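Local coordinates for protein ditrans,polycis-undecaprenyl-diphosphate synthase ((2E,6E)-farnesyl-diphosphate specific) (Acinetobacter baumannii, PDB 6ACS) that probably catalyses the stepwise addition of isopentenyl diphosphate to farnesyl diphosphate, making undecaprenyl diphosphate, the lipid carrier precursor for bacterial cell-wall polysaccharides, at residues Q11-I16 / V181-R186; L57-F62 / L131-S136; I185-D190 / T211-F216. One frame throughout, in Å; residues are numbered along the deposited sequence.

Contact 1. Residues Q11-I16 / V181-R186; sequences QHVAII and VDLLIR
Backbone hydrogen bonds join strands 12-16 and 183-186 in parallel: A14 N to L183 O, I185 N to A14 O and I16 N to I185 O, each 2.8 Å. At the start of the pair H12 O takes two donors in its carbonyl plane, D182 N at 2.9 Å and L183 N at 3.2 Å. The D182 carboxylate reaches the loop residue before strand 12-16, where OD2 accepts from Q11 N at 2.6 Å on the anti side; its OD1 bonds to Q241.

Apolar contact is made on both faces of the sheet. V181 CG2 sits over the centre of the H12 ring, 3.7 Å from the centroid, a CH-pi contact, while V181 CG1 meets A14 CB. I16 CG2 lies against one face of the R186 guanidinium, near its rim. That arginine is extended from CG to NE, and its tip bonds to D18, S194 and R192 O; D18 and R186 are predicted active-site and substrate-binding residues. On the other face V13 CG1 meets I185 CD1 at 4.2 Å.

The pair forms the fourth and fifth strands across the six-stranded sheet, between 56-61 and the outermost strand 205-208, with helix 218-235 packed on L183 and I185.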
ATOM      1  N   GLN B  11      14.390   2.546  -9.285  1.00 24.07           N
ATOM      2  CA  GLN B  11      14.094   1.946 -10.585  1.00 28.14           C
ATOM      3  C   GLN B  11      12.742   2.394 -11.118  1.00 24.53           C
ATOM      4  O   GLN B  11      12.526   2.434 -12.335  1.00 25.03           O
ATOM      5  CB  GLN B  11      14.082   0.415 -10.491  1.00 33.71           C
ATOM      6  CG  GLN B  11      15.223  -0.185  -9.695  1.00 45.26           C
ATOM      7  CD  GLN B  11      15.957  -1.275 -10.452  1.00 55.56           C
ATOM      8  OE1 GLN B  11      17.108  -1.594 -10.136  1.00 66.19           O
ATOM      9  NE2 GLN B  11      15.304  -1.849 -11.456  1.00 53.02           N
ATOM     10  N   HIS B  12      11.817   2.691 -10.219  1.00 21.50           N
ATOM     11  CA  HIS B  12      10.448   3.013 -10.591  1.00 20.36           C
ATOM     12  C   HIS B  12       9.943   4.079  -9.625  1.00 21.53           C
ATOM     13  O   HIS B  12       9.891   3.872  -8.401  1.00 24.11           O
ATOM     14  CB  HIS B  12       9.592   1.743 -10.567  1.00 17.12           C
ATOM     15  CG  HIS B  12       8.192   1.915 -11.079  1.00 20.10           C
ATOM     16  ND1 HIS B  12       7.354   0.838 -11.267  1.00 21.56           N
ATOM     17  CD2 HIS B  12       7.472   3.015 -11.419  1.00 18.77           C
ATOM     18  CE1 HIS B  12       6.179   1.263 -11.706  1.00 19.13           C
ATOM     19  NE2 HIS B  12       6.220   2.579 -11.797  1.00 22.83           N
ATOM     20  N   VAL B  13       9.626   5.242 -10.190  1.00 20.09           N
ATOM     21  CA  VAL B  13       9.085   6.379  -9.455  1.00 21.27           C
ATOM     22  C   VAL B  13       7.617   6.514  -9.806  1.00 19.35           C
ATOM     23  O   VAL B  13       7.240   6.430 -10.982  1.00 22.12           O
ATOM     24  CB  VAL B  13       9.828   7.681  -9.806  1.00 23.19           C
ATOM     25  CG1 VAL B  13       9.170   8.864  -9.083  1.00 23.03           C
ATOM     26  CG2 VAL B  13      11.285   7.550  -9.437  1.00 22.61           C
ATOM     27  N   ALA B  14       6.786   6.741  -8.793  1.00 19.65           N
ATOM     28  CA  ALA B  14       5.373   7.012  -9.000  1.00 19.24           C
ATOM     29  C   ALA B  14       5.060   8.371  -8.408  1.00 21.42           C
ATOM     30  O   ALA B  14       5.629   8.743  -7.386  1.00 21.22           O
ATOM     31  CB  ALA B  14       4.490   5.945  -8.351  1.00 18.61           C
ATOM     32  N   ILE B  15       4.146   9.114  -9.036  1.00 22.72           N
ATOM     33  CA  ILE B  15       3.799  10.455  -8.564  1.00 19.13           C
ATOM     34  C   ILE B  15       2.287  10.631  -8.527  1.00 23.52           C
ATOM     35  O   ILE B  15       1.602  10.411  -9.535  1.00 23.96           O
ATOM     36  CB  ILE B  15       4.418  11.558  -9.444  1.00 22.75           C
ATOM     37  CG1 ILE B  15       5.920  11.338  -9.603  1.00 23.05           C
ATOM     38  CG2 ILE B  15       4.140  12.931  -8.816  1.00 22.40           C
ATOM     39  CD1 ILE B  15       6.608  12.423 -10.457  1.00 25.51           C
ATOM     40  N   ILE B  16       1.777  11.061  -7.376  1.00 20.83           N
ATOM     41  CA  ILE B  16       0.409  11.551  -7.240  1.00 21.69           C
ATOM     42  C   ILE B  16       0.482  13.060  -7.386  1.00 27.87           C
ATOM     43  O   ILE B  16       1.009  13.750  -6.505  1.00 24.64           O
ATOM     44  CB  ILE B  16      -0.190  11.159  -5.891  1.00 24.63           C
ATOM     45  CG1 ILE B  16      -0.240   9.636  -5.777  1.00 22.81           C
ATOM     46  CG2 ILE B  16      -1.589  11.755  -5.722  1.00 24.93           C
ATOM     47  CD1 ILE B  16      -0.700   9.197  -4.389  1.00 26.01           C
ATOM     48  N   VAL B 181       7.434  -0.385  -7.510  1.00 21.13           N
ATOM     49  CA  VAL B 181       7.640   1.038  -7.232  1.00 21.29           C
ATOM     50  C   VAL B 181       8.582   1.185  -6.044  1.00 22.01           C
ATOM     51  O   VAL B 181       8.344   0.625  -4.965  1.00 22.37           O
ATOM     52  CB  VAL B 181       6.303   1.752  -6.968  1.00 21.12           C
ATOM     53  CG1 VAL B 181       6.546   3.229  -6.539  1.00 21.97           C
ATOM     54  CG2 VAL B 181       5.408   1.698  -8.212  1.00 22.07           C
ATOM     55  N   ASP B 182       9.674   1.924  -6.250  1.00 19.41           N
ATOM     56  CA  ASP B 182      10.667   2.189  -5.212  1.00 22.92           C
ATOM     57  C   ASP B 182      10.412   3.487  -4.486  1.00 20.62           C
ATOM     58  O   ASP B 182      10.766   3.621  -3.296  1.00 20.38           O
ATOM     59  CB  ASP B 182      12.066   2.302  -5.821  1.00 29.65           C
ATOM     60  CG  ASP B 182      12.529   1.045  -6.443  1.00 43.57           C
ATOM     61  OD1 ASP B 182      12.399  -0.026  -5.813  1.00 50.31           O
ATOM     62  OD2 ASP B 182      13.035   1.130  -7.567  1.00 49.50           O
ATOM     63  N   LEU B 183       9.894   4.473  -5.213  1.00 20.20           N
ATOM     64  CA  LEU B 183       9.671   5.787  -4.628  1.00 19.53           C
ATOM     65  C   LEU B 183       8.324   6.301  -5.094  1.00 20.40           C
ATOM     66  O   LEU B 183       8.085   6.381  -6.300  1.00 20.64           O
ATOM     67  CB  LEU B 183      10.766   6.762  -5.068  1.00 17.99           C
ATOM     68  CG  LEU B 183      10.533   8.231  -4.696  1.00 20.01           C
ATOM     69  CD1 LEU B 183      10.517   8.440  -3.167  1.00 20.04           C
ATOM     70  CD2 LEU B 183      11.644   9.085  -5.329  1.00 21.73           C
ATOM     71  N   LEU B 184       7.464   6.685  -4.152  1.00 19.30           N
ATOM     72  CA  LEU B 184       6.180   7.284  -4.497  1.00 19.36           C
ATOM     73  C   LEU B 184       6.156   8.681  -3.898  1.00 23.78           C
ATOM     74  O   LEU B 184       6.290   8.832  -2.684  1.00 23.57           O
ATOM     75  CB  LEU B 184       5.015   6.431  -3.986  1.00 21.11           C
ATOM     76  CG  LEU B 184       3.593   6.886  -4.349  1.00 24.13           C
ATOM     77  CD1 LEU B 184       2.663   5.664  -4.307  1.00 31.09           C
ATOM     78  CD2 LEU B 184       3.095   7.976  -3.425  1.00 24.02           C
ATOM     79  N   ILE B 185       5.933   9.687  -4.741  1.00 19.16           N
ATOM     80  CA  ILE B 185       5.872  11.091  -4.340  1.00 19.56           C
ATOM     81  C   ILE B 185       4.419  11.519  -4.351  1.00 22.16           C
ATOM     82  O   ILE B 185       3.718  11.297  -5.343  1.00 22.39           O
ATOM     83  CB  ILE B 185       6.673  11.967  -5.318  1.00 21.20           C
ATOM     84  CG1 ILE B 185       8.145  11.632  -5.241  1.00 22.25           C
ATOM     85  CG2 ILE B 185       6.410  13.471  -5.094  1.00 21.76           C
ATOM     86  CD1 ILE B 185       8.923  12.150  -6.442  1.00 23.45           C
ATOM     87  N   ARG B 186       3.981  12.187  -3.294  1.00 22.51           N
ATOM     88  CA  ARG B 186       2.675  12.827  -3.328  1.00 24.53           C
ATOM     89  C   ARG B 186       2.821  14.303  -3.004  1.00 25.55           C
ATOM     90  O   ARG B 186       3.280  14.659  -1.913  1.00 24.67           O
ATOM     91  CB  ARG B 186       1.696  12.194  -2.362  1.00 22.86           C
ATOM     92  CG  ARG B 186       0.430  12.988  -2.446  1.00 27.18           C
ATOM     93  CD  ARG B 186      -0.682  12.405  -1.745  1.00 30.56           C
ATOM     94  NE  ARG B 186      -1.845  13.271  -1.924  1.00 30.47           N
ATOM     95  CZ  ARG B 186      -3.086  12.841  -1.800  1.00 29.33           C
ATOM     96  NH1 ARG B 186      -3.297  11.575  -1.500  1.00 33.53           N
ATOM     97  NH2 ARG B 186      -4.105  13.676  -1.956  1.00 30.40           N
TER

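Contact 2. Residues L57-F62 / L131-S136. With GOL (glycerol), chain H.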
ATOM      1  N   LEU B  57       8.375   5.467 -14.799  1.00 20.23           N
ATOM      2  CA  LEU B  57       7.735   6.595 -14.127  1.00 20.34           C
ATOM      3  C   LEU B  57       6.241   6.461 -14.348  1.00 24.04           C
ATOM      4  O   LEU B  57       5.798   6.374 -15.498  1.00 24.89           O
ATOM      5  CB  LEU B  57       8.241   7.930 -14.688  1.00 22.96           C
ATOM      6  CG  LEU B  57       7.503   9.176 -14.213  1.00 23.65           C
ATOM      7  CD1 LEU B  57       7.704   9.370 -12.700  1.00 24.42           C
ATOM      8  CD2 LEU B  57       7.996  10.378 -15.009  1.00 27.45           C
ATOM      9  N   THR B  58       5.471   6.426 -13.262  1.00 20.62           N
ATOM     10  CA  THR B  58       4.022   6.224 -13.331  1.00 21.86           C
ATOM     11  C   THR B  58       3.323   7.373 -12.610  1.00 24.09           C
ATOM     12  O   THR B  58       3.634   7.643 -11.445  1.00 24.28           O
ATOM     13  CB  THR B  58       3.640   4.873 -12.697  1.00 21.89           C
ATOM     14  OG1 THR B  58       4.350   3.814 -13.370  1.00 21.14           O
ATOM     15  CG2 THR B  58       2.124   4.638 -12.762  1.00 20.75           C
ATOM     16  N   VAL B  59       2.383   8.043 -13.282  1.00 22.02           N
ATOM     17  CA  VAL B  59       1.800   9.266 -12.734  1.00 23.00           C
ATOM     18  C   VAL B  59       0.277   9.182 -12.696  1.00 26.41           C
ATOM     19  O   VAL B  59      -0.363   8.532 -13.534  1.00 27.29           O
ATOM     20  CB  VAL B  59       2.268  10.515 -13.519  1.00 25.52           C
ATOM     21  CG1 VAL B  59       3.787  10.571 -13.544  1.00 26.81           C
ATOM     22  CG2 VAL B  59       1.686  10.521 -14.901  1.00 26.25           C
ATOM     23  N   PHE B  60      -0.294   9.883 -11.714  1.00 23.92           N
ATOM     24  CA  PHE B  60      -1.711   9.833 -11.346  1.00 28.25           C
ATOM     25  C   PHE B  60      -2.182  11.262 -11.100  1.00 37.35           C
ATOM     26  O   PHE B  60      -1.720  11.905 -10.149  1.00 41.93           O
ATOM     27  CB  PHE B  60      -1.868   9.032 -10.059  1.00 29.90           C
ATOM     28  CG  PHE B  60      -3.287   8.798  -9.618  1.00 35.87           C
ATOM     29  CD1 PHE B  60      -4.306   8.667 -10.536  1.00 45.32           C
ATOM     30  CD2 PHE B  60      -3.586   8.695  -8.263  1.00 41.75           C
ATOM     31  CE1 PHE B  60      -5.608   8.423 -10.112  1.00 54.12           C
ATOM     32  CE2 PHE B  60      -4.885   8.454  -7.830  1.00 47.83           C
ATOM     33  CZ  PHE B  60      -5.894   8.317  -8.757  1.00 53.66           C
ATOM     34  N   ALA B  61      -3.101  11.761 -11.910  1.00 39.35           N
ATOM     35  CA  ALA B  61      -3.634  13.107 -11.669  1.00 49.67           C
ATOM     36  C   ALA B  61      -4.739  13.048 -10.613  1.00 56.64           C
ATOM     37  O   ALA B  61      -5.881  12.684 -10.906  1.00 56.22           O
ATOM     38  CB  ALA B  61      -4.142  13.728 -12.965  1.00 49.61           C
ATOM     39  N   PHE B  62      -4.391  13.356  -9.365  1.00 61.11           N
ATOM     40  CA  PHE B  62      -5.353  13.261  -8.277  1.00 64.13           C
ATOM     41  C   PHE B  62      -6.368  14.400  -8.349  1.00 76.22           C
ATOM     42  O   PHE B  62      -6.090  15.480  -8.880  1.00 77.76           O
ATOM     43  CB  PHE B  62      -4.647  13.289  -6.921  1.00 57.69           C
ATOM     44  CG  PHE B  62      -5.572  13.068  -5.758  1.00 56.08           C
ATOM     45  CD1 PHE B  62      -6.012  11.793  -5.437  1.00 55.78           C
ATOM     46  CD2 PHE B  62      -6.018  14.136  -4.997  1.00 56.43           C
ATOM     47  CE1 PHE B  62      -6.873  11.587  -4.372  1.00 56.96           C
ATOM     48  CE2 PHE B  62      -6.876  13.936  -3.929  1.00 56.71           C
ATOM     49  CZ  PHE B  62      -7.303  12.659  -3.614  1.00 55.20           C
ATOM     50  N   LEU B 131       6.904   5.353 -19.418  1.00 25.87           N
ATOM     51  CA  LEU B 131       6.061   6.354 -18.787  1.00 25.63           C
ATOM     52  C   LEU B 131       4.622   5.841 -18.807  1.00 23.72           C
ATOM     53  O   LEU B 131       4.054   5.615 -19.879  1.00 25.32           O
ATOM     54  CB  LEU B 131       6.173   7.695 -19.517  1.00 25.01           C
ATOM     55  CG  LEU B 131       5.174   8.784 -19.086  1.00 23.39           C
ATOM     56  CD1 LEU B 131       5.381   9.146 -17.627  1.00 25.63           C
ATOM     57  CD2 LEU B 131       5.324  10.027 -19.958  1.00 27.66           C
ATOM     58  N   THR B 132       4.050   5.626 -17.630  1.00 22.49           N
ATOM     59  CA  THR B 132       2.684   5.130 -17.516  1.00 22.12           C
ATOM     60  C   THR B 132       1.784   6.230 -16.978  1.00 24.59           C
ATOM     61  O   THR B 132       2.093   6.848 -15.949  1.00 24.30           O
ATOM     62  CB  THR B 132       2.619   3.903 -16.606  1.00 22.97           C
ATOM     63  OG1 THR B 132       3.419   2.857 -17.179  1.00 25.09           O
ATOM     64  CG2 THR B 132       1.162   3.419 -16.475  1.00 22.71           C
ATOM     65  N   ILE B 133       0.677   6.472 -17.680  1.00 21.98           N
ATOM     66  CA  ILE B 133      -0.351   7.423 -17.268  1.00 22.73           C
ATOM     67  C   ILE B 133      -1.544   6.623 -16.765  1.00 24.55           C
ATOM     68  O   ILE B 133      -2.103   5.783 -17.490  1.00 25.20           O
ATOM     69  CB  ILE B 133      -0.765   8.356 -18.422  1.00 26.22           C
ATOM     70  CG1 ILE B 133       0.461   8.946 -19.131  1.00 29.51           C
ATOM     71  CG2 ILE B 133      -1.747   9.406 -17.923  1.00 26.43           C
ATOM     72  CD1 ILE B 133       1.379   9.749 -18.263  1.00 32.35           C
ATOM     73  N   ALA B 134      -1.922   6.868 -15.513  1.00 23.09           N
ATOM     74  CA  ALA B 134      -3.055   6.189 -14.897  1.00 23.95           C
ATOM     75  C   ALA B 134      -4.306   7.001 -15.194  1.00 25.41           C
ATOM     76  O   ALA B 134      -4.395   8.171 -14.810  1.00 29.47           O
ATOM     77  CB  ALA B 134      -2.826   6.022 -13.392  1.00 25.59           C
ATOM     78  N   VAL B 135      -5.255   6.394 -15.904  1.00 24.56           N
ATOM     79  CA  VAL B 135      -6.484   7.056 -16.331  1.00 25.29           C
ATOM     80  C   VAL B 135      -7.651   6.196 -15.874  1.00 25.65           C
ATOM     81  O   VAL B 135      -7.689   4.997 -16.174  1.00 26.68           O
ATOM     82  CB  VAL B 135      -6.528   7.240 -17.861  1.00 28.50           C
ATOM     83  CG1 VAL B 135      -7.825   7.934 -18.289  1.00 31.78           C
ATOM     84  CG2 VAL B 135      -5.280   7.986 -18.366  1.00 28.09           C
ATOM     85  N   SER B 136      -8.605   6.805 -15.162  1.00 25.60           N
ATOM     86  CA  SER B 136      -9.720   6.057 -14.574  1.00 29.53           C
ATOM     87  C   SER B 136      -9.195   4.856 -13.801  1.00 28.30           C
ATOM     88  O   SER B 136      -9.705   3.734 -13.921  1.00 25.16           O
ATOM     89  CB  SER B 136     -10.734   5.611 -15.634  1.00 37.23           C
ATOM     90  OG  SER B 136     -11.389   6.731 -16.199  1.00 41.34           O
TER
HETATM   91  C1  GOL H 302      -8.293   9.174 -12.363  1.00 60.24           C
HETATM   92  O1  GOL H 302      -7.486   8.077 -12.743  1.00 54.67           O
HETATM   93  C2  GOL H 302      -8.033  10.306 -13.402  1.00 63.87           C
HETATM   94  O2  GOL H 302      -8.552   9.985 -14.659  1.00 62.23           O
HETATM   95  C3  GOL H 302      -6.486  10.467 -13.429  1.00 65.49           C
HETATM   96  O3  GOL H 302      -6.211  11.631 -14.144  1.00 67.97           O
HETATM   97  O   HOH W   1       5.714   3.212 -15.746  1.00 24.61           O
HETATM   98  O   HOH W   2      -3.280  10.651 -14.191  1.00 44.09           O
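T58 and T132 stand side by side on neighbouring strands of the central parallel sheet of this cis-prenyltransferase fold, both pointing to the same face. Their torsions match: in each, OG1 is anti to the carbonyl carbon (chi1 -57° in T58, -61° in T132), and the methyls run alongside one another. The two hydroxyls do not bond directly. A water joins them, 2.8 Å from T58 OG1 and 2.7 Å from T132 OG1, and T58 OG1 is also hydrogen-bonded to H12, so this hydroxyl is held both by the H12 ring and by the water it shares with T132.

The opposite face carries L57 with L131 and V59 with I133, again side by side and pointing the same way. L57 and L131 meet through their branch ends, CD2 of the former against CD1 of the latter. V59 CG2 is wedged between its own backbone N and carbonyl carbon, which turns this methyl to I133 CD1; the 3.5 Å between those two carbons is tighter than a normal van der Waals contact. Between the two faces, three backbone hydrogen bonds hold the strands: T132 N to L57 O, V59 N to T132 O and A134 N to V59 O.

Beyond A134 the strands part, and a water and a glycerol, probably from the crystallisation liquor, occupy the widening gap. The water donates to A134 O at 2.8 Å. F60, whose ring stacks on F196, lies obliquely to A134 CB and presents its edge to the glycerol, with O1 in the ring plane 3.3 Å from F60 CE1. S136 N donates almost straight to glycerol O2, at 3.2 Å and 177°.

Contact 3. Residues I185-D190 / T211-F216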
ATOM      1  N   ILE B 185       5.933   9.687  -4.741  1.00 19.16           N
ATOM      2  CA  ILE B 185       5.872  11.091  -4.340  1.00 19.56           C
ATOM      3  C   ILE B 185       4.419  11.519  -4.351  1.00 22.16           C
ATOM      4  O   ILE B 185       3.718  11.297  -5.343  1.00 22.39           O
ATOM      5  CB  ILE B 185       6.673  11.967  -5.318  1.00 21.20           C
ATOM      6  CG1 ILE B 185       8.145  11.632  -5.241  1.00 22.25           C
ATOM      7  CG2 ILE B 185       6.410  13.471  -5.094  1.00 21.76           C
ATOM      8  CD1 ILE B 185       8.923  12.150  -6.442  1.00 23.45           C
ATOM      9  N   ARG B 186       3.981  12.187  -3.294  1.00 22.51           N
ATOM     10  CA  ARG B 186       2.675  12.827  -3.328  1.00 24.53           C
ATOM     11  C   ARG B 186       2.821  14.303  -3.004  1.00 25.55           C
ATOM     12  O   ARG B 186       3.280  14.659  -1.913  1.00 24.67           O
ATOM     13  CB  ARG B 186       1.696  12.194  -2.362  1.00 22.86           C
ATOM     14  CG  ARG B 186       0.430  12.988  -2.446  1.00 27.18           C
ATOM     15  CD  ARG B 186      -0.682  12.405  -1.745  1.00 30.56           C
ATOM     16  NE  ARG B 186      -1.845  13.271  -1.924  1.00 30.47           N
ATOM     17  CZ  ARG B 186      -3.086  12.841  -1.800  1.00 29.33           C
ATOM     18  NH1 ARG B 186      -3.297  11.575  -1.500  1.00 33.53           N
ATOM     19  NH2 ARG B 186      -4.105  13.676  -1.956  1.00 30.40           N
ATOM     20  N   THR B 187       2.381  15.152  -3.933  1.00 25.50           N
ATOM     21  CA  THR B 187       2.376  16.591  -3.740  1.00 25.13           C
ATOM     22  C   THR B 187       1.033  17.020  -3.154  1.00 23.98           C
ATOM     23  O   THR B 187       0.108  16.219  -2.999  1.00 26.05           O
ATOM     24  CB  THR B 187       2.659  17.306  -5.074  1.00 28.81           C
ATOM     25  OG1 THR B 187       1.596  17.031  -6.004  1.00 27.84           O
ATOM     26  CG2 THR B 187       3.957  16.789  -5.677  1.00 27.56           C
ATOM     27  N   GLY B 188       0.949  18.285  -2.755  1.00 25.41           N
ATOM     28  CA  GLY B 188      -0.317  18.857  -2.340  1.00 27.04           C
ATOM     29  C   GLY B 188      -0.566  18.913  -0.843  1.00 30.01           C
ATOM     30  O   GLY B 188      -1.522  19.571  -0.422  1.00 33.98           O
ATOM     31  N   GLY B 189       0.223  18.219  -0.031  1.00 26.76           N
ATOM     32  CA  GLY B 189       0.161  18.356   1.407  1.00 27.26           C
ATOM     33  C   GLY B 189      -0.461  17.201   2.165  1.00 25.76           C
ATOM     34  O   GLY B 189      -0.228  17.085   3.377  1.00 27.87           O
ATOM     35  N   ASP B 190      -1.288  16.374   1.536  1.00 24.22           N
ATOM     36  CA  ASP B 190      -1.908  15.304   2.304  1.00 24.52           C
ATOM     37  C   ASP B 190      -0.974  14.098   2.419  1.00 24.02           C
ATOM     38  O   ASP B 190      -0.126  13.849   1.560  1.00 24.93           O
ATOM     39  CB  ASP B 190      -3.243  14.890   1.682  1.00 25.78           C
ATOM     40  CG  ASP B 190      -4.159  14.179   2.674  1.00 29.02           C
ATOM     41  OD1 ASP B 190      -3.850  14.154   3.891  1.00 26.54           O
ATOM     42  OD2 ASP B 190      -5.189  13.644   2.226  1.00 29.98           O
ATOM     43  N   THR B 211       4.274  21.186  -1.432  1.00 28.46           N
ATOM     44  CA  THR B 211       4.270  21.867  -2.719  1.00 30.78           C
ATOM     45  C   THR B 211       3.080  21.416  -3.554  1.00 32.19           C
ATOM     46  O   THR B 211       2.823  20.216  -3.680  1.00 28.39           O
ATOM     47  CB  THR B 211       5.575  21.574  -3.465  1.00 30.60           C
ATOM     48  OG1 THR B 211       6.700  22.049  -2.706  1.00 30.78           O
ATOM     49  CG2 THR B 211       5.562  22.207  -4.851  1.00 29.11           C
ATOM     50  N   LEU B 212       2.328  22.376  -4.098  1.00 31.62           N
ATOM     51  CA  LEU B 212       1.251  22.029  -5.014  1.00 31.52           C
ATOM     52  C   LEU B 212       1.841  21.635  -6.363  1.00 31.65           C
ATOM     53  O   LEU B 212       2.857  22.187  -6.789  1.00 32.06           O
ATOM     54  CB  LEU B 212       0.279  23.199  -5.180  1.00 32.95           C
ATOM     55  CG  LEU B 212      -0.302  23.760  -3.880  1.00 34.19           C
ATOM     56  CD1 LEU B 212      -1.278  24.934  -4.149  1.00 38.80           C
ATOM     57  CD2 LEU B 212      -0.982  22.656  -3.065  1.00 34.73           C
ATOM     58  N   TRP B 213       1.195  20.673  -7.039  1.00 28.76           N
ATOM     59  CA  TRP B 213       1.742  20.140  -8.288  1.00 30.90           C
ATOM     60  C   TRP B 213       2.114  21.204  -9.317  1.00 33.84           C
ATOM     61  O   TRP B 213       3.202  21.093  -9.905  1.00 31.01           O
ATOM     62  CB  TRP B 213       0.788  19.116  -8.924  1.00 30.16           C
ATOM     63  CG  TRP B 213       1.341  18.578 -10.225  1.00 30.22           C
ATOM     64  CD1 TRP B 213       0.878  18.832 -11.490  1.00 32.63           C
ATOM     65  CD2 TRP B 213       2.491  17.746 -10.384  1.00 30.92           C
ATOM     66  NE1 TRP B 213       1.657  18.188 -12.418  1.00 34.13           N
ATOM     67  CE2 TRP B 213       2.658  17.517 -11.765  1.00 30.85           C
ATOM     68  CE3 TRP B 213       3.393  17.159  -9.490  1.00 29.49           C
ATOM     69  CZ2 TRP B 213       3.680  16.730 -12.269  1.00 30.94           C
ATOM     70  CZ3 TRP B 213       4.413  16.376 -10.001  1.00 30.11           C
ATOM     71  CH2 TRP B 213       4.545  16.167 -11.370  1.00 27.72           C
ATOM     72  N   PRO B 214       1.288  22.224  -9.606  1.00 35.17           N
ATOM     73  CA  PRO B 214       1.697  23.216 -10.623  1.00 34.36           C
ATOM     74  C   PRO B 214       2.992  23.924 -10.289  1.00 39.38           C
ATOM     75  O   PRO B 214       3.647  24.458 -11.194  1.00 43.42           O
ATOM     76  CB  PRO B 214       0.514  24.191 -10.670  1.00 35.65           C
ATOM     77  CG  PRO B 214      -0.638  23.426 -10.162  1.00 37.17           C
ATOM     78  CD  PRO B 214      -0.087  22.480  -9.136  1.00 35.87           C
ATOM     79  N   GLU B 215       3.387  23.946  -9.022  1.00 38.33           N
ATOM     80  CA  GLU B 215       4.620  24.583  -8.604  1.00 40.30           C
ATOM     81  C   GLU B 215       5.733  23.576  -8.357  1.00 37.93           C
ATOM     82  O   GLU B 215       6.799  23.961  -7.870  1.00 37.44           O
ATOM     83  CB  GLU B 215       4.371  25.411  -7.346  1.00 46.08           C
ATOM     84  CG  GLU B 215       3.676  26.721  -7.619  1.00 60.03           C
ATOM     85  CD  GLU B 215       2.880  27.207  -6.429  1.00 74.76           C
ATOM     86  OE1 GLU B 215       2.434  26.357  -5.630  1.00 78.92           O
ATOM     87  OE2 GLU B 215       2.706  28.438  -6.284  1.00 80.61           O
ATOM     88  N   PHE B 216       5.512  22.297  -8.666  1.00 34.00           N
ATOM     89  CA  PHE B 216       6.542  21.294  -8.437  1.00 29.28           C
ATOM     90  C   PHE B 216       7.633  21.460  -9.489  1.00 33.16           C
ATOM     91  O   PHE B 216       7.338  21.590 -10.679  1.00 41.32           O
ATOM     92  CB  PHE B 216       5.932  19.889  -8.492  1.00 27.09           C
ATOM     93  CG  PHE B 216       6.829  18.808  -7.953  1.00 29.03           C
ATOM     94  CD1 PHE B 216       7.138  18.752  -6.600  1.00 30.25           C
ATOM     95  CD2 PHE B 216       7.352  17.834  -8.797  1.00 32.60           C
ATOM     96  CE1 PHE B 216       7.965  17.749  -6.096  1.00 30.68           C
ATOM     97  CE2 PHE B 216       8.172  16.821  -8.298  1.00 34.12           C
ATOM     98  CZ  PHE B 216       8.477  16.781  -6.945  1.00 32.14           C
TER
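The carbonyl oxygen of T211 accepts a hydrogen bond from G188 N at 2.8 Å, the donor standing above the carbonyl plane, with an angle at the hydrogen of 146°. T187 CB presses on the same T211 O at 3.2 Å. G188 adopts a positive phi of 99°, a conformation favourable to glycine, and its CA packs against L212 CD2 at 3.9 Å.

T187 carries most of the side-chain contact. With chi1 at 64°, its OG1 lies between the backbone N and the carbonyl carbon, while CG2 is anti to the carbonyl carbon and projects toward two aromatic rings. T187 CG2 lies over one face of F216, offset toward the rim, in a CH-pi contact 4.2 Å from the ring centroid, and at the same time meets the edge of W213 in the ring plane, 3.9 Å from W213 CE3. The hydroxyl is hydrogen-bonded to the main-chain oxygen of D18, whose side chain is the predicted magnesium ligand.

The arrangement joins residues 187-188, which continue from strand 183-186, to the beta-alpha loop between strand 205-208 and helix 218-235, at the C-terminal ends of the parallel strands. W213 to E215 form a short 3-10 segment, closed by E215 N to L212 O and F216 N to W213 O. T211 OG1 bonds to E220 of the helix, and the F216 ring packs on F221. On strand 183-186, I185 CG2 approaches F216 CZ at 4.3 Å.

How the contacts relate
Contacts 1 and 2 lie in one parallel sheet, which contact 3 joins to loop 211-216. Contacts 1 and 2, with centres about 11 Å apart, meet where strands 12-17 and 56-61 run side by side: H12 NE2 lies 2.7 Å from T58 OG1, and I15 N 2.9 Å from T58 O. Contact 3 shares I185 and R186 with contact 1; I15 CG2 is 3.7 Å from W213 CZ3. R186 NH2 makes a cation-pi approach to the poorly ordered F62 ring of contact 2, 3.4 Å from F62 CE2. R186, salt-bridged to D18, and T187 bring contacts 1 and 3 to the predicted magnesium and substrate site, whereas the glycerol lies past A134 in contact 2.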